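Local structure of Ycf54-like protein (Synechocystis sp. PCC 6803, 5M2P) at residues R32-K37 against I41-V46. The protein is probably a component of the magnesium protoporphyrin IX monomethyl ester cyclase, needed for protochlorophyllide formation in chlorophyll biosynthesis. Residues are numbered along the deposited sequence; the frame is centred on the assembly and turned at random.
Sequences RDYGEK and IDFWQV
Tyr34 reaches from the last turn of helix 21-36 to Ile41, Asp42 and Phe43, where the chain enters strand 43-47. The contact closes the short helix-to-strand connection at one edge of the antiparallel sheet. Tyr34 carries the whole helix side of it. Its CB starts the path against the methyl CD1 of Ile41, at 3.8 Å. The same methyl also lies near CG and CD2 of the ring. CD2 passes the Ile41 backbone as well, with CA at 3.7 Å. Further out, the ring offers one face to Phe43. The Phe43 edge atom CE1 sits over the ring centre, 3.7 Å from Tyr34 CZ. This is a T-shaped pair with planes at 77° and centroids 5.1 Å apart. Phe43 holds its CG between the backbone N and the carbonyl carbon (chi1 63°), which turns that edge toward the tyrosine. Tyr34 CE2, at the ring edge, lies 3.3 Å from Asp42 OD1. At the tip, the Tyr34 hydroxyl OH donates to Asp42 OD1 at 2.9 Å. It meets the syn side of the carboxylate, 27° out of its plane. A water donates to both Tyr34 OH and Asp42 OD2, so it bridges the hydroxyl to the other carboxylate oxygen. Lys39, in the connecting loop, adds a weak hydrogen bond to the same hydroxyl. Phe43 also meets Arg30 of the helix in a cation-pi contact. A phenylalanine here would probably leave Asp42 OD1 without its hydroxyl donor and the bridging water without one of its two acceptors. The chemistry is thus graded along one side chain, apolar at CB and over the ring face, polar along the edge at CE2 and at the hydroxyl. The negative charge of Asp42 would be expected to strengthen the phenol's hydrogen bond and to polarise its O-H.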
loop_
_atom_site.group_PDB
_atom_site.type_symbol
_atom_site.label_atom_id
_atom_site.label_comp_id
_atom_site.label_asym_id
_atom_site.label_seq_id
_atom_site.Cartn_x
_atom_site.Cartn_y
_atom_site.Cartn_z
ATOM N N ARG A 32 11.545 5.251 -10.852
ATOM C CA ARG A 32 12.639 5.593 -11.741
ATOM C C ARG A 32 13.511 6.721 -11.175
ATOM O O ARG A 32 14.734 6.641 -11.222
ATOM C CB ARG A 32 12.096 5.898 -13.141
ATOM C CG ARG A 32 11.515 4.652 -13.810
ATOM C CD ARG A 32 10.892 4.841 -15.200
ATOM N NE ARG A 32 11.897 5.019 -16.252
ATOM C CZ ARG A 32 12.689 4.064 -16.771
ATOM N NH1 ARG A 32 12.673 2.796 -16.332
ATOM N NH2 ARG A 32 13.549 4.402 -17.726
ATOM N N ASP A 33 12.881 7.732 -10.573
ATOM C CA ASP A 33 13.605 8.825 -9.931
ATOM C C ASP A 33 14.439 8.335 -8.754
ATOM O O ASP A 33 15.578 8.788 -8.550
ATOM C CB ASP A 33 12.637 9.927 -9.458
ATOM C CG ASP A 33 11.989 10.713 -10.610
ATOM O OD1 ASP A 33 12.435 10.616 -11.776
ATOM O OD2 ASP A 33 11.013 11.460 -10.352
ATOM N N TYR A 34 13.866 7.422 -7.956
ATOM C CA TYR A 34 14.622 6.861 -6.847
ATOM C C TYR A 34 15.897 6.189 -7.366
ATOM O O TYR A 34 16.975 6.351 -6.782
ATOM C CB TYR A 34 13.800 5.858 -6.062
ATOM C CG TYR A 34 12.971 6.397 -4.913
ATOM C CD1 TYR A 34 12.172 7.527 -5.032
ATOM C CD2 TYR A 34 12.973 5.723 -3.698
ATOM C CE1 TYR A 34 11.370 7.936 -3.954
ATOM C CE2 TYR A 34 12.193 6.119 -2.625
ATOM C CZ TYR A 34 11.408 7.235 -2.752
ATOM O OH TYR A 34 10.612 7.613 -1.699
ATOM N N GLY A 35 15.758 5.396 -8.445
ATOM C CA GLY A 35 16.905 4.709 -9.005
ATOM C C GLY A 35 17.971 5.707 -9.455
ATOM O O GLY A 35 19.157 5.548 -9.164
ATOM N N GLU A 36 17.533 6.751 -10.137
ATOM C CA GLU A 36 18.438 7.776 -10.615
ATOM C C GLU A 36 19.206 8.479 -9.476
ATOM O O GLU A 36 20.367 8.840 -9.649
ATOM C CB GLU A 36 17.677 8.777 -11.470
ATOM C CG GLU A 36 18.576 9.729 -12.228
ATOM C CD GLU A 36 17.933 10.308 -13.475
ATOM O OE1 GLU A 36 16.720 10.082 -13.717
ATOM O OE2 GLU A 36 18.654 11.022 -14.209
ATOM N N LYS A 37 18.567 8.613 -8.315
ATOM C CA LYS A 37 19.132 9.266 -7.136
ATOM C C LYS A 37 19.810 8.287 -6.166
ATOM O O LYS A 37 20.323 8.689 -5.118
ATOM C CB LYS A 37 18.016 10.048 -6.402
ATOM C CG LYS A 37 17.524 11.250 -7.191
ATOM C CD LYS A 37 16.194 11.793 -6.679
ATOM C CE LYS A 37 15.633 12.820 -7.662
ATOM N NZ LYS A 37 14.450 13.566 -7.150
ATOM N N ILE A 41 14.144 2.108 -2.512
ATOM C CA ILE A 41 12.708 2.125 -2.700
ATOM C C ILE A 41 12.073 1.835 -1.338
ATOM O O ILE A 41 12.448 0.887 -0.654
ATOM C CB ILE A 41 12.274 1.036 -3.709
ATOM C CG1 ILE A 41 12.756 1.368 -5.125
ATOM C CG2 ILE A 41 10.764 0.865 -3.684
ATOM C CD1 ILE A 41 12.070 2.523 -5.799
ATOM N N ASP A 42 11.136 2.687 -0.934
ATOM C CA ASP A 42 10.439 2.554 0.354
ATOM C C ASP A 42 8.928 2.632 0.171
ATOM O O ASP A 42 8.204 2.974 1.112
ATOM C CB ASP A 42 10.930 3.603 1.352
ATOM C CG ASP A 42 10.604 5.024 0.931
ATOM O OD1 ASP A 42 10.120 5.240 -0.198
ATOM O OD2 ASP A 42 10.832 5.928 1.772
ATOM N N PHE A 43 8.454 2.296 -1.023
ATOM C CA PHE A 43 7.030 2.261 -1.323
ATOM C C PHE A 43 6.831 1.168 -2.348
ATOM O O PHE A 43 7.701 0.936 -3.184
ATOM C CB PHE A 43 6.511 3.617 -1.861
ATOM C CG PHE A 43 7.145 4.022 -3.158
ATOM C CD1 PHE A 43 8.407 4.595 -3.194
ATOM C CD2 PHE A 43 6.508 3.769 -4.374
ATOM C CE1 PHE A 43 9.024 4.893 -4.405
ATOM C CE2 PHE A 43 7.115 4.085 -5.569
ATOM C CZ PHE A 43 8.374 4.662 -5.586
ATOM N N TRP A 44 5.674 0.532 -2.287
ATOM C CA TRP A 44 5.377 -0.648 -3.061
ATOM C C TRP A 44 3.879 -0.724 -3.317
ATOM O O TRP A 44 3.076 -0.291 -2.508
ATOM C CB TRP A 44 5.816 -1.919 -2.321
ATOM C CG TRP A 44 7.218 -1.888 -1.768
ATOM C CD1 TRP A 44 8.349 -2.327 -2.380
ATOM C CD2 TRP A 44 7.619 -1.373 -0.500
ATOM N NE1 TRP A 44 9.421 -2.107 -1.574
ATOM C CE2 TRP A 44 9.005 -1.534 -0.410
ATOM C CE3 TRP A 44 6.938 -0.788 0.577
ATOM C CZ2 TRP A 44 9.729 -1.131 0.712
ATOM C CZ3 TRP A 44 7.655 -0.392 1.684
ATOM C CH2 TRP A 44 9.032 -0.582 1.746
ATOM N N GLN A 45 3.516 -1.355 -4.424
ATOM C CA GLN A 45 2.158 -1.693 -4.699
ATOM C C GLN A 45 2.024 -3.196 -4.531
ATOM O O GLN A 45 2.789 -3.962 -5.144
ATOM C CB GLN A 45 1.774 -1.235 -6.105
ATOM C CG GLN A 45 0.353 -1.638 -6.492
ATOM C CD GLN A 45 -0.194 -0.841 -7.680
ATOM O OE1 GLN A 45 -0.275 0.377 -7.632
ATOM N NE2 GLN A 45 -0.593 -1.539 -8.727
ATOM N N VAL A 46 1.086 -3.612 -3.689
ATOM C CA VAL A 46 0.909 -5.018 -3.326
ATOM C C VAL A 46 -0.492 -5.422 -3.714
ATOM O O VAL A 46 -1.465 -4.892 -3.207
ATOM C CB VAL A 46 1.106 -5.232 -1.799
ATOM C CG1 VAL A 46 0.943 -6.711 -1.443
ATOM C CG2 VAL A 46 2.465 -4.723 -1.342
HETATM O O HOH W 1 10.989 8.448 1.054
#